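Local atomic coordinates of putative calcium binding protein (Streptomyces coelicolor, PDB entry 3AKB), a protein that binds calcium ions in EF-hand loops and probably takes part in calcium-mediated regulation in Streptomyces. Residues Ala8-Phe13 / Ile72-Phe77; Ala32-Phe37 / Leu104-Thr109; Glu54-Gly59 / Glu94-Phe99; Asp119-Leu124 / Gln136-Leu141. The protein carries 2 engineered substitutions. All blocks are in the same frame, centred on the assembly; numbering follows the deposited sequence.

Contact 1. Residues Ala8-Phe13 / Ile72-Phe77; sequences ARFTTF and ITREEF. With CA (calcium ion), chain F.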
loop_
_atom_site.group_PDB
_atom_site.type_symbol
_atom_site.label_atom_id
_atom_site.label_comp_id
_atom_site.label_asym_id
_atom_site.label_seq_id
_atom_site.Cartn_x
_atom_site.Cartn_y
_atom_site.Cartn_z
ATOM N N ALA A 8 -8.520 2.135 -10.606
ATOM C CA ALA A 8 -8.415 1.307 -9.420
ATOM C C ALA A 8 -7.107 1.553 -8.654
ATOM O O ALA A 8 -7.105 1.606 -7.422
ATOM C CB ALA A 8 -8.562 -0.177 -9.787
ATOM N N ARG A 9 -5.997 1.678 -9.378
ATOM C CA ARG A 9 -4.705 1.942 -8.748
ATOM C C ARG A 9 -4.685 3.335 -8.131
ATOM O O ARG A 9 -4.191 3.521 -7.018
ATOM C CB ARG A 9 -3.547 1.729 -9.744
ATOM C CG ARG A 9 -3.057 0.265 -9.871
ATOM C CD ARG A 9 -4.079 -0.584 -10.584
ATOM N NE ARG A 9 -3.645 -1.966 -10.773
ATOM C CZ ARG A 9 -4.388 -2.867 -11.412
ATOM N NH1 ARG A 9 -5.567 -2.503 -11.896
ATOM N NH2 ARG A 9 -3.973 -4.132 -11.519
ATOM N N PHE A 10 -5.240 4.305 -8.842
ATOM C CA PHE A 10 -5.357 5.651 -8.297
ATOM C C PHE A 10 -6.155 5.679 -6.998
ATOM O O PHE A 10 -5.747 6.325 -6.031
ATOM C CB PHE A 10 -5.973 6.621 -9.318
ATOM C CG PHE A 10 -5.995 8.058 -8.844
ATOM C CD1 PHE A 10 -4.843 8.830 -8.918
ATOM C CD2 PHE A 10 -7.144 8.618 -8.322
ATOM C CE1 PHE A 10 -4.840 10.157 -8.459
ATOM C CE2 PHE A 10 -7.148 9.945 -7.859
ATOM C CZ PHE A 10 -5.985 10.704 -7.942
ATOM N N THR A 11 -7.309 5.022 -6.995
ATOM C CA THR A 11 -8.178 4.945 -5.829
ATOM C C THR A 11 -7.463 4.342 -4.615
ATOM O O THR A 11 -7.680 4.787 -3.480
ATOM C CB THR A 11 -9.467 4.137 -6.159
ATOM O OG1 THR A 11 -10.181 4.774 -7.230
ATOM C CG2 THR A 11 -10.399 4.032 -4.947
ATOM N N THR A 12 -6.610 3.346 -4.847
ATOM C CA THR A 12 -5.880 2.705 -3.765
ATOM C C THR A 12 -4.991 3.745 -3.078
ATOM O O THR A 12 -4.875 3.757 -1.852
ATOM C CB THR A 12 -5.025 1.527 -4.283
ATOM O OG1 THR A 12 -5.898 0.522 -4.833
ATOM C CG2 THR A 12 -4.202 0.930 -3.148
ATOM N N PHE A 13 -4.393 4.649 -3.847
ATOM C CA PHE A 13 -3.538 5.692 -3.255
ATOM C C PHE A 13 -4.358 6.856 -2.680
ATOM O O PHE A 13 -4.002 7.439 -1.653
ATOM C CB PHE A 13 -2.560 6.252 -4.297
ATOM C CG PHE A 13 -1.409 5.327 -4.644
ATOM C CD1 PHE A 13 -0.614 4.752 -3.651
ATOM C CD2 PHE A 13 -1.077 5.102 -5.989
ATOM C CE1 PHE A 13 0.492 3.918 -4.013
ATOM C CE2 PHE A 13 0.023 4.277 -6.355
ATOM C CZ PHE A 13 0.801 3.686 -5.356
ATOM N N ILE A 72 -0.785 14.940 -6.068
ATOM C CA ILE A 72 -0.737 14.206 -7.335
ATOM C C ILE A 72 -2.159 14.105 -7.859
ATOM O O ILE A 72 -2.999 13.423 -7.270
ATOM C CB ILE A 72 -0.190 12.776 -7.148
ATOM C CG1 ILE A 72 1.215 12.824 -6.531
ATOM C CG2 ILE A 72 -0.191 12.028 -8.492
ATOM C CD1 ILE A 72 1.696 11.463 -5.970
ATOM N N THR A 73 -2.443 14.814 -8.951
ATOM C CA THR A 73 -3.770 14.785 -9.547
ATOM C C THR A 73 -4.018 13.480 -10.305
ATOM O O THR A 73 -3.064 12.763 -10.647
ATOM C CB THR A 73 -3.981 15.969 -10.513
ATOM O OG1 THR A 73 -3.009 15.898 -11.556
ATOM C CG2 THR A 73 -3.849 17.287 -9.794
ATOM N N ARG A 74 -5.301 13.184 -10.537
ATOM C CA ARG A 74 -5.692 12.104 -11.434
ATOM C C ARG A 74 -4.922 12.198 -12.748
ATOM O O ARG A 74 -4.336 11.212 -13.200
ATOM C CB ARG A 74 -7.192 12.173 -11.690
ATOM C CG ARG A 74 -7.836 10.844 -12.091
ATOM C CD ARG A 74 -9.353 10.978 -12.123
ATOM N NE ARG A 74 -9.930 11.181 -10.793
ATOM C CZ ARG A 74 -10.297 10.201 -9.974
ATOM N NH1 ARG A 74 -10.140 8.931 -10.336
ATOM N NH2 ARG A 74 -10.822 10.491 -8.788
ATOM N N GLU A 75 -4.880 13.396 -13.339
ATOM C CA GLU A 75 -4.179 13.611 -14.607
ATOM C C GLU A 75 -2.688 13.280 -14.533
ATOM O O GLU A 75 -2.159 12.585 -15.412
ATOM C CB GLU A 75 -4.412 15.040 -15.121
ATOM C CG GLU A 75 -4.180 15.241 -16.617
ATOM C CD GLU A 75 -5.172 14.489 -17.506
ATOM O OE1 GLU A 75 -6.116 13.853 -16.989
ATOM O OE2 GLU A 75 -4.998 14.534 -18.742
ATOM N N GLU A 76 -2.015 13.750 -13.480
ATOM C CA GLU A 76 -0.607 13.436 -13.243
ATOM C C GLU A 76 -0.355 11.928 -13.117
ATOM O O GLU A 76 0.661 11.396 -13.607
ATOM C CB GLU A 76 -0.110 14.152 -11.980
ATOM C CG GLU A 76 0.230 15.612 -12.220
ATOM C CD GLU A 76 0.646 16.345 -10.948
ATOM O OE1 GLU A 76 0.032 16.119 -9.899
ATOM O OE2 GLU A 76 1.580 17.157 -11.002
ATOM N N PHE A 77 -1.274 11.250 -12.447
ATOM C CA PHE A 77 -1.156 9.809 -12.268
ATOM C C PHE A 77 -1.378 9.058 -13.576
ATOM O O PHE A 77 -0.583 8.197 -13.915
ATOM C CB PHE A 77 -2.125 9.313 -11.200
ATOM C CG PHE A 77 -1.913 7.877 -10.823
ATOM C CD1 PHE A 77 -0.927 7.529 -9.901
ATOM C CD2 PHE A 77 -2.687 6.870 -11.389
ATOM C CE1 PHE A 77 -0.710 6.196 -9.549
ATOM C CE2 PHE A 77 -2.475 5.544 -11.032
ATOM C CZ PHE A 77 -1.497 5.206 -10.120
HETATM CA CA CA F . 1.049 18.034 -8.649
HETATM O O HOH W 1 -1.043 19.264 -9.294
#
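Phe10, Phe13 and Phe77 form an aromatic cluster that joins two EF-hands: helix 2-13 leads into the first calcium loop, and Ile72-Phe77 closes the second and starts its exiting helix. Phe10 and Phe77 make an offset edge-to-face pair, centroids 5.5 Å apart and planes at 62°. Because CG of Phe10 stands anti to the backbone N (chi1 -175°), the ring reaches away from its helix and its edge turns toward the Phe77 face. Phe13 meets Phe77 at a different angle, with Phe77 CE1 near the plane of the Phe13 ring and 3.7 Å from Phe13 CD2. Arg74 crosses Phe10 at about a right angle, over one face of the ring: its CA makes an off-centre CH-pi contact, 4.1 Å from the Phe10 ring centroid. Farther out, its chain bends at chi3 and brings the guanidinium, turned 52° from the ring, against the CD2-CE2 side, so that Phe10 CE2 stands 3.7 Å over the guanidinium centre. An alanine at Phe10 is likely to open a gap between the two helices, leaving Phe77 without its edge-on partner and the Arg74 guanidinium free to swing. Beside the cluster, Ile72 pairs through its backbone with Ile21, the short antiparallel link typical of paired EF-hand loops. Thr73 and Glu76 form a capping box at the start of helix 74-87, Glu76 N donating to Thr73 OG1. Glu76 also chelates the calcium through both carboxylate oxygens, and Thr73 N reaches the anti lone pair of Glu76 OE1 at 3.0 Å.

Contact 2. Residues Ala32-Phe37 / Leu104-Thr109; sequences AMLAEF and LGVADT. Engineered in segment 32-37: Met33 (natural residue Leu). With CA (calcium ion), chain C.
Apolar packing makes up most of this contact, with Val106 set among Met33, Leu34 and Phe37. The engineered Met33 is extended, and its tip meets that of Val106, Met33 CE lying 3.9 Å from Val106 CG1; the same methyl is 3.8 Å from Ala107 CB. Leu34 crosses Val106 at about a right angle and touches the other branch, Leu34 CD2 to Val106 CG2 at 3.8 Å. The aromatic contact belongs to Phe37. Its CG is anti to the carbonyl carbon (chi1 -73°), which carries the ring across the end of helix 89-107, where Ala107 CA sits over one face in a CH-pi contact, 3.9 Å from the ring centroid. Thr109 CG2 comes to the ring edge. The exiting helix of the first EF-hand thus packs against the entering helix of the third, just where its calcium loop begins. A serine in place of Phe37 would probably leave Ala107 CA without its ring cover and the Thr109 methyl without its edge contact. At the loop, Asp108 OD1 binds the calcium at 2.3 Å, with Asp110, Asp112 and the carbonyl O of Ala114. Water 2 is a further ligand, and it accepts from Thr109 N at 2.9 Å.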
loop_
_atom_site.group_PDB
_atom_site.type_symbol
_atom_site.label_atom_id
_atom_site.label_comp_id
_atom_site.label_asym_id
_atom_site.label_seq_id
_atom_site.Cartn_x
_atom_site.Cartn_y
_atom_site.Cartn_z
ATOM N N ALA A 32 -5.193 4.404 10.150
ATOM C CA ALA A 32 -6.310 3.454 10.152
ATOM C C ALA A 32 -5.800 2.044 10.428
ATOM O O ALA A 32 -6.454 1.264 11.134
ATOM C CB ALA A 32 -7.090 3.524 8.827
ATOM N N MET A 33 -4.623 1.710 9.901
ATOM C CA MET A 33 -4.092 0.372 10.154
ATOM C C MET A 33 -3.693 0.215 11.624
ATOM O O MET A 33 -3.942 -0.821 12.231
ATOM C CB MET A 33 -2.876 0.046 9.264
ATOM C CG MET A 33 -2.513 -1.411 9.312
ATOM S SD MET A 33 -0.789 -1.829 8.755
ATOM C CE MET A 33 -0.888 -3.619 9.121
ATOM N N LEU A 34 -3.055 1.240 12.186
ATOM C CA LEU A 34 -2.717 1.210 13.601
ATOM C C LEU A 34 -3.947 1.069 14.486
ATOM O O LEU A 34 -3.911 0.335 15.502
ATOM C CB LEU A 34 -1.928 2.475 13.972
ATOM C CG LEU A 34 -0.558 2.542 13.302
ATOM C CD1 LEU A 34 0.054 3.936 13.547
ATOM C CD2 LEU A 34 0.399 1.455 13.755
ATOM N N ALA A 35 -5.019 1.781 14.136
ATOM C CA ALA A 35 -6.265 1.689 14.882
ATOM C C ALA A 35 -6.875 0.287 14.806
ATOM O O ALA A 35 -7.342 -0.252 15.837
ATOM C CB ALA A 35 -7.239 2.739 14.395
ATOM N N GLU A 36 -6.817 -0.331 13.619
ATOM C CA GLU A 36 -7.360 -1.678 13.422
ATOM C C GLU A 36 -6.683 -2.701 14.349
ATOM O O GLU A 36 -7.356 -3.604 14.891
ATOM C CB GLU A 36 -7.206 -2.087 11.942
ATOM C CG GLU A 36 -7.537 -3.549 11.609
ATOM C CD GLU A 36 -8.982 -3.886 11.847
ATOM O OE1 GLU A 36 -9.844 -3.046 11.513
ATOM O OE2 GLU A 36 -9.270 -4.973 12.389
ATOM N N PHE A 37 -5.368 -2.576 14.498
ATOM C CA PHE A 37 -4.571 -3.507 15.307
ATOM C C PHE A 37 -4.313 -3.037 16.749
ATOM O O PHE A 37 -3.672 -3.741 17.524
ATOM C CB PHE A 37 -3.278 -3.828 14.576
ATOM C CG PHE A 37 -3.497 -4.726 13.409
ATOM C CD1 PHE A 37 -3.600 -6.106 13.598
ATOM C CD2 PHE A 37 -3.700 -4.193 12.135
ATOM C CE1 PHE A 37 -3.854 -6.930 12.502
ATOM C CE2 PHE A 37 -3.977 -5.016 11.041
ATOM C CZ PHE A 37 -4.043 -6.375 11.218
ATOM N N LEU A 104 3.797 -5.351 8.167
ATOM C CA LEU A 104 3.851 -6.722 8.683
ATOM C C LEU A 104 4.058 -6.750 10.196
ATOM O O LEU A 104 3.483 -7.579 10.903
ATOM C CB LEU A 104 4.960 -7.534 7.997
ATOM C CG LEU A 104 4.585 -7.893 6.553
ATOM C CD1 LEU A 104 5.774 -8.341 5.766
ATOM C CD2 LEU A 104 3.525 -9.018 6.471
ATOM N N GLY A 105 4.900 -5.851 10.697
ATOM C CA GLY A 105 5.146 -5.796 12.151
ATOM C C GLY A 105 3.879 -5.451 12.907
ATOM O O GLY A 105 3.594 -6.019 13.972
ATOM N N VAL A 106 3.118 -4.502 12.370
ATOM C CA VAL A 106 1.856 -4.120 12.997
ATOM C C VAL A 106 0.835 -5.249 13.030
ATOM O O VAL A 106 0.100 -5.408 14.030
ATOM C CB VAL A 106 1.264 -2.858 12.307
ATOM C CG1 VAL A 106 -0.137 -2.556 12.776
ATOM C CG2 VAL A 106 2.154 -1.669 12.577
ATOM N N ALA A 107 0.784 -6.010 11.932
ATOM C CA ALA A 107 -0.209 -7.072 11.772
ATOM C C ALA A 107 0.198 -8.411 12.420
ATOM O O ALA A 107 -0.588 -9.371 12.421
ATOM C CB ALA A 107 -0.552 -7.263 10.280
ATOM N N ASP A 108 1.416 -8.476 12.949
ATOM C CA ASP A 108 1.896 -9.644 13.696
ATOM C C ASP A 108 1.447 -9.517 15.150
ATOM O O ASP A 108 2.076 -8.828 15.938
ATOM C CB ASP A 108 3.422 -9.720 13.595
ATOM C CG ASP A 108 4.018 -10.782 14.491
ATOM O OD1 ASP A 108 3.248 -11.641 14.986
ATOM O OD2 ASP A 108 5.267 -10.793 14.639
ATOM N N THR A 109 0.336 -10.159 15.487
ATOM C CA THR A 109 -0.321 -9.903 16.760
ATOM C C THR A 109 0.265 -10.706 17.922
ATOM O O THR A 109 0.065 -10.338 19.083
ATOM C CB THR A 109 -1.828 -10.141 16.677
ATOM O OG1 THR A 109 -2.086 -11.530 16.443
ATOM C CG2 THR A 109 -2.448 -9.289 15.589
HETATM CA CA CA C . 2.341 -13.640 14.269
HETATM O O HOH W 2 0.152 -12.918 14.481
HETATM O O HOH W 3 1.321 -15.705 13.837
#

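Contact 3. Residues Glu54-Gly59 / Glu94-Phe99; sequences EALWQG and EMARPF. Engineered in segment 94-99: Met95 (natural residue Ile).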
loop_
_atom_site.group_PDB
_atom_site.type_symbol
_atom_site.label_atom_id
_atom_site.label_comp_id
_atom_site.label_asym_id
_atom_site.label_seq_id
_atom_site.Cartn_x
_atom_site.Cartn_y
_atom_site.Cartn_z
ATOM N N GLU A 54 5.474 7.686 4.929
ATOM C CA GLU A 54 6.010 8.962 4.406
ATOM C C GLU A 54 7.010 8.700 3.269
ATOM O O GLU A 54 7.028 9.428 2.248
ATOM C CB GLU A 54 6.632 9.807 5.520
ATOM C CG GLU A 54 6.951 11.264 5.096
ATOM C CD GLU A 54 8.280 11.449 4.380
ATOM O OE1 GLU A 54 9.104 10.517 4.381
ATOM O OE2 GLU A 54 8.497 12.551 3.812
ATOM N N ALA A 55 7.844 7.677 3.449
ATOM C CA ALA A 55 8.825 7.338 2.422
ATOM C C ALA A 55 8.138 6.878 1.128
ATOM O O ALA A 55 8.605 7.191 0.035
ATOM C CB ALA A 55 9.766 6.268 2.947
ATOM N N LEU A 56 7.034 6.154 1.264
ATOM C CA LEU A 56 6.304 5.700 0.075
ATOM C C LEU A 56 5.686 6.899 -0.634
ATOM O O LEU A 56 5.718 6.965 -1.856
ATOM C CB LEU A 56 5.252 4.652 0.434
ATOM C CG LEU A 56 4.409 4.037 -0.692
ATOM C CD1 LEU A 56 5.267 3.636 -1.886
ATOM C CD2 LEU A 56 3.676 2.833 -0.133
ATOM N N TRP A 57 5.092 7.817 0.129
ATOM C CA TRP A 57 4.610 9.051 -0.436
ATOM C C TRP A 57 5.706 9.752 -1.241
ATOM O O TRP A 57 5.457 10.158 -2.375
ATOM C CB TRP A 57 4.088 9.971 0.685
ATOM C CG TRP A 57 4.111 11.413 0.278
ATOM C CD1 TRP A 57 4.928 12.395 0.780
ATOM C CD2 TRP A 57 3.302 12.037 -0.741
ATOM N NE1 TRP A 57 4.662 13.599 0.158
ATOM C CE2 TRP A 57 3.681 13.404 -0.786
ATOM C CE3 TRP A 57 2.294 11.577 -1.611
ATOM C CZ2 TRP A 57 3.075 14.321 -1.663
ATOM C CZ3 TRP A 57 1.710 12.495 -2.499
ATOM C CH2 TRP A 57 2.098 13.849 -2.512
ATOM N N GLN A 58 6.896 9.910 -0.659
ATOM C CA GLN A 58 7.984 10.591 -1.384
ATOM C C GLN A 58 8.355 9.831 -2.645
ATOM O O GLN A 58 8.666 10.447 -3.663
ATOM C CB GLN A 58 9.225 10.790 -0.523
ATOM C CG GLN A 58 8.999 11.706 0.679
ATOM C CD GLN A 58 8.562 13.151 0.354
ATOM O OE1 GLN A 58 8.188 13.912 1.262
ATOM N NE2 GLN A 58 8.585 13.528 -0.922
ATOM N N GLY A 59 8.292 8.508 -2.587
ATOM C CA GLY A 59 8.599 7.700 -3.775
ATOM C C GLY A 59 7.583 7.953 -4.869
ATOM O O GLY A 59 7.932 8.081 -6.045
ATOM N N GLU A 94 10.522 -1.438 -4.097
ATOM C CA GLU A 94 11.568 -1.196 -3.122
ATOM C C GLU A 94 11.366 0.082 -2.314
ATOM O O GLU A 94 11.716 0.113 -1.128
ATOM C CB GLU A 94 12.974 -1.226 -3.743
ATOM C CG GLU A 94 13.417 -2.603 -4.215
ATOM C CD GLU A 94 13.361 -3.686 -3.124
ATOM O OE1 GLU A 94 13.761 -3.404 -1.972
ATOM O OE2 GLU A 94 12.892 -4.808 -3.428
ATOM N N MET A 95 10.819 1.131 -2.930
ATOM C CA MET A 95 10.524 2.375 -2.183
ATOM C C MET A 95 9.415 2.128 -1.155
ATOM O O MET A 95 9.353 2.809 -0.124
ATOM C CB MET A 95 10.154 3.521 -3.136
ATOM C CG MET A 95 11.288 3.900 -4.081
ATOM S SD MET A 95 12.502 5.008 -3.326
ATOM C CE MET A 95 11.734 6.628 -3.284
ATOM N N ALA A 96 8.579 1.125 -1.430
ATOM C CA ALA A 96 7.505 0.704 -0.494
ATOM C C ALA A 96 7.927 -0.294 0.571
ATOM O O ALA A 96 7.144 -0.573 1.504
ATOM C CB ALA A 96 6.324 0.124 -1.250
ATOM N N ARG A 97 9.112 -0.879 0.428
ATOM C CA ARG A 97 9.499 -1.949 1.322
ATOM C C ARG A 97 9.495 -1.511 2.807
ATOM O O ARG A 97 9.024 -2.259 3.642
ATOM C CB ARG A 97 10.874 -2.532 0.943
ATOM C CG ARG A 97 11.149 -3.827 1.665
ATOM C CD ARG A 97 12.519 -4.410 1.329
ATOM N NE ARG A 97 12.505 -5.034 0.007
ATOM C CZ ARG A 97 12.162 -6.288 -0.241
ATOM N NH1 ARG A 97 11.756 -7.088 0.725
ATOM N NH2 ARG A 97 12.221 -6.739 -1.481
ATOM N N PRO A 98 10.008 -0.307 3.144
ATOM C CA PRO A 98 9.924 0.071 4.576
ATOM C C PRO A 98 8.492 0.112 5.105
ATOM O O PRO A 98 8.230 -0.386 6.220
ATOM C CB PRO A 98 10.575 1.463 4.606
ATOM C CG PRO A 98 11.559 1.360 3.427
ATOM C CD PRO A 98 10.785 0.673 2.361
ATOM N N PHE A 99 7.571 0.653 4.305
ATOM C CA PHE A 99 6.155 0.636 4.686
ATOM C C PHE A 99 5.639 -0.797 4.845
ATOM O O PHE A 99 4.992 -1.137 5.836
ATOM C CB PHE A 99 5.292 1.370 3.653
ATOM C CG PHE A 99 3.808 1.296 3.943
ATOM C CD1 PHE A 99 3.256 2.030 4.991
ATOM C CD2 PHE A 99 2.973 0.488 3.170
ATOM C CE1 PHE A 99 1.881 1.963 5.266
ATOM C CE2 PHE A 99 1.599 0.428 3.438
ATOM C CZ PHE A 99 1.063 1.165 4.477
#
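Leu56 and Ala96 mark the closest backbone approach, CA to CA 5.2 Å, of two nearly antiparallel helical segments whose axes come within 7.9 Å at an angle of 163°. Small residues allow this closeness: Ala96 offers only a methyl, and Gly59 has no side chain where the second segment comes near. Leu56 sets both branches against the Ala96 methyl, CD1 at 3.7 Å and CD2 at 3.9 Å from Ala96 CB. Its CG is anti to the backbone N (chi1 -179°), which brings both methyls of the fork to Ala96. Leu56 CD2 then goes on to Phe99, which it crosses obliquely, 4.1 Å from Phe99 CD2. At the other end the engineered Met95 folds back at chi2 and chi3 and lays its terminal methyl on the bare backbone of Gly59, a tight approach of 3.3 Å between Met95 CE and Gly59 CA. The second segment is kinked: Pro98 has no N-H to give, and Phe99 N also lacks a bond to the preceding turn. On this segment Arg97 grips Glu94 side-on in a salt bridge, NE going to OE1 and NH2 to the syn lone pair of OE2. This pair of helices, 44-64 and 89-107, enters the second and third calcium loops. Phe26 of helix 23-37 packs against Leu56, Phe99 reaches Leu49 and Ala53 on helix 44-64, and helix 151-161 brings Phe158 to Ala96 and Glu151 to Arg97 NH1.

Contact 4. Residues Asp119-Leu124 / Gln136-Leu141; sequences DTARAL and QAAAAL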
loop_
_atom_site.group_PDB
_atom_site.type_symbol
_atom_site.label_atom_id
_atom_site.label_comp_id
_atom_site.label_asym_id
_atom_site.label_seq_id
_atom_site.Cartn_x
_atom_site.Cartn_y
_atom_site.Cartn_z
ATOM N N ASP A 119 -5.364 -11.784 9.265
ATOM C CA ASP A 119 -4.881 -10.457 9.657
ATOM C C ASP A 119 -4.417 -9.629 8.455
ATOM O O ASP A 119 -4.499 -8.403 8.469
ATOM C CB ASP A 119 -3.810 -10.592 10.744
ATOM C CG ASP A 119 -4.414 -11.015 12.089
ATOM O OD1 ASP A 119 -5.627 -10.728 12.305
ATOM O OD2 ASP A 119 -3.723 -11.637 12.943
ATOM N N THR A 120 -3.946 -10.312 7.408
ATOM C CA THR A 120 -3.695 -9.658 6.139
ATOM C C THR A 120 -4.984 -9.042 5.580
ATOM O O THR A 120 -4.963 -7.901 5.097
ATOM C CB THR A 120 -3.075 -10.636 5.151
ATOM O OG1 THR A 120 -1.832 -11.076 5.709
ATOM C CG2 THR A 120 -2.806 -9.954 3.790
ATOM N N ALA A 121 -6.091 -9.778 5.645
ATOM C CA ALA A 121 -7.377 -9.236 5.221
ATOM C C ALA A 121 -7.768 -7.974 6.004
ATOM O O ALA A 121 -8.257 -6.988 5.417
ATOM C CB ALA A 121 -8.471 -10.318 5.302
ATOM N N ARG A 122 -7.525 -7.989 7.320
ATOM C CA ARG A 122 -7.797 -6.818 8.177
ATOM C C ARG A 122 -6.991 -5.617 7.733
ATOM O O ARG A 122 -7.497 -4.497 7.699
ATOM C CB ARG A 122 -7.453 -7.135 9.625
ATOM C CG ARG A 122 -8.441 -8.073 10.263
ATOM C CD ARG A 122 -7.939 -8.521 11.655
ATOM N NE ARG A 122 -7.787 -7.423 12.613
ATOM C CZ ARG A 122 -7.160 -7.539 13.780
ATOM N NH1 ARG A 122 -6.598 -8.691 14.114
ATOM N NH2 ARG A 122 -7.084 -6.509 14.606
ATOM N N ALA A 123 -5.722 -5.857 7.410
ATOM C CA ALA A 123 -4.889 -4.767 6.900
ATOM C C ALA A 123 -5.476 -4.162 5.633
ATOM O O ALA A 123 -5.591 -2.940 5.513
ATOM C CB ALA A 123 -3.434 -5.232 6.647
ATOM N N LEU A 124 -5.855 -5.025 4.692
ATOM C CA LEU A 124 -6.446 -4.563 3.443
ATOM C C LEU A 124 -7.725 -3.756 3.670
ATOM O O LEU A 124 -7.929 -2.750 2.979
ATOM C CB LEU A 124 -6.699 -5.753 2.525
ATOM C CG LEU A 124 -5.388 -6.415 2.073
ATOM C CD1 LEU A 124 -5.729 -7.589 1.158
ATOM C CD2 LEU A 124 -4.418 -5.444 1.401
ATOM N N GLN A 136 -10.543 -12.431 -0.198
ATOM C CA GLN A 136 -10.086 -13.021 -1.455
ATOM C C GLN A 136 -8.647 -12.634 -1.755
ATOM O O GLN A 136 -7.825 -13.494 -2.093
ATOM C CB GLN A 136 -10.989 -12.597 -2.619
ATOM C CG GLN A 136 -12.447 -13.025 -2.504
ATOM C CD GLN A 136 -13.283 -12.619 -3.722
ATOM O OE1 GLN A 136 -12.828 -12.716 -4.869
ATOM N NE2 GLN A 136 -14.504 -12.156 -3.475
ATOM N N ALA A 137 -8.319 -11.351 -1.616
ATOM C CA ALA A 137 -6.957 -10.901 -1.929
ATOM C C ALA A 137 -5.950 -11.453 -0.916
ATOM O O ALA A 137 -4.853 -11.852 -1.297
ATOM C CB ALA A 137 -6.875 -9.364 -1.992
ATOM N N ALA A 138 -6.317 -11.438 0.360
ATOM C CA ALA A 138 -5.422 -11.991 1.390
ATOM C C ALA A 138 -5.057 -13.446 1.097
ATOM O O ALA A 138 -3.889 -13.811 1.170
ATOM C CB ALA A 138 -6.032 -11.865 2.794
ATOM N N ALA A 139 -6.058 -14.257 0.756
ATOM C CA ALA A 139 -5.858 -15.652 0.415
ATOM C C ALA A 139 -4.882 -15.820 -0.753
ATOM O O ALA A 139 -4.028 -16.703 -0.694
ATOM C CB ALA A 139 -7.198 -16.306 0.086
ATOM N N ALA A 140 -5.022 -14.975 -1.782
ATOM C CA ALA A 140 -4.195 -15.039 -2.988
ATOM C C ALA A 140 -2.755 -14.667 -2.710
ATOM O O ALA A 140 -1.844 -15.098 -3.420
ATOM C CB ALA A 140 -4.782 -14.144 -4.095
ATOM N N LEU A 141 -2.540 -13.860 -1.671
ATOM C CA LEU A 141 -1.182 -13.496 -1.269
ATOM C C LEU A 141 -0.383 -14.650 -0.655
ATOM O O LEU A 141 0.853 -14.598 -0.623
ATOM C CB LEU A 141 -1.231 -12.312 -0.298
ATOM C CG LEU A 141 -1.574 -10.973 -0.965
ATOM C CD1 LEU A 141 -1.798 -9.923 0.088
ATOM C CD2 LEU A 141 -0.467 -10.570 -1.915
#
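The methyl of Ala138 points toward helix 117-126 and settles between Thr120 and Ala121, with Ala138 CB 3.5 Å from Ala121 N, against the main chain itself. Beside it the two alanine methyls meet, Ala121 CB to Ala138 CB at 3.8 Å, so the axes can approach to 8.3 Å while the segments run at 129° to each other. Thr120 turns its methyl, not its hydroxyl, into the contact: CG2 is anti to the backbone N, and from there it touches both Ala138 and Leu141. The Leu141 side chain crosses that of Thr120 obliquely and meets it with one branch, Leu141 CD1 to Thr120 CG2 at 3.8 Å. One turn on from Thr120, Leu124 extends over the opposing helix, its CD1 resting 3.8 Å from Ala137 CB and close to Ala138 N. These are the exiting helix of the third EF-hand and the entering helix of the fourth, joined by a short linker. The polar groups find partners off the interface: Thr120 OG1 is hydrogen-bonded to Thr116 O, just before the helix, while Arg122 NH1 bridges to Asp119 OD1 from above the carboxylate plane and NE to Glu36 of helix 23-37. Since methyl groups do nearly all the touching between side chains, the contact rests on shape and burial of apolar surface, without directional polar bonds to fix its exact angle.

How the contacts relate
Contact 1 and contact 2 lie on opposite sides of the chain's centre, their centres 25 Å apart, while contact 3 lies off the line between them, 16 Å from the centre of contact 1 and 17 Å from that of contact 2. Along the sequence contact 3 is nested inside the loop that contact 2 closes, contact 1 crosses both, and contact 4 follows last. Contacts 2 and 3 share helix 89-107, while Trp57 of segment 54-59 packs on Ile72 of contact 1. Contact 4 adjoins contact 2 through the Glu36-Arg122 salt bridge and the packing of Phe37 on Arg122. Together they tie all four EF-hands into one compact helical body, with calcium loops round its outside.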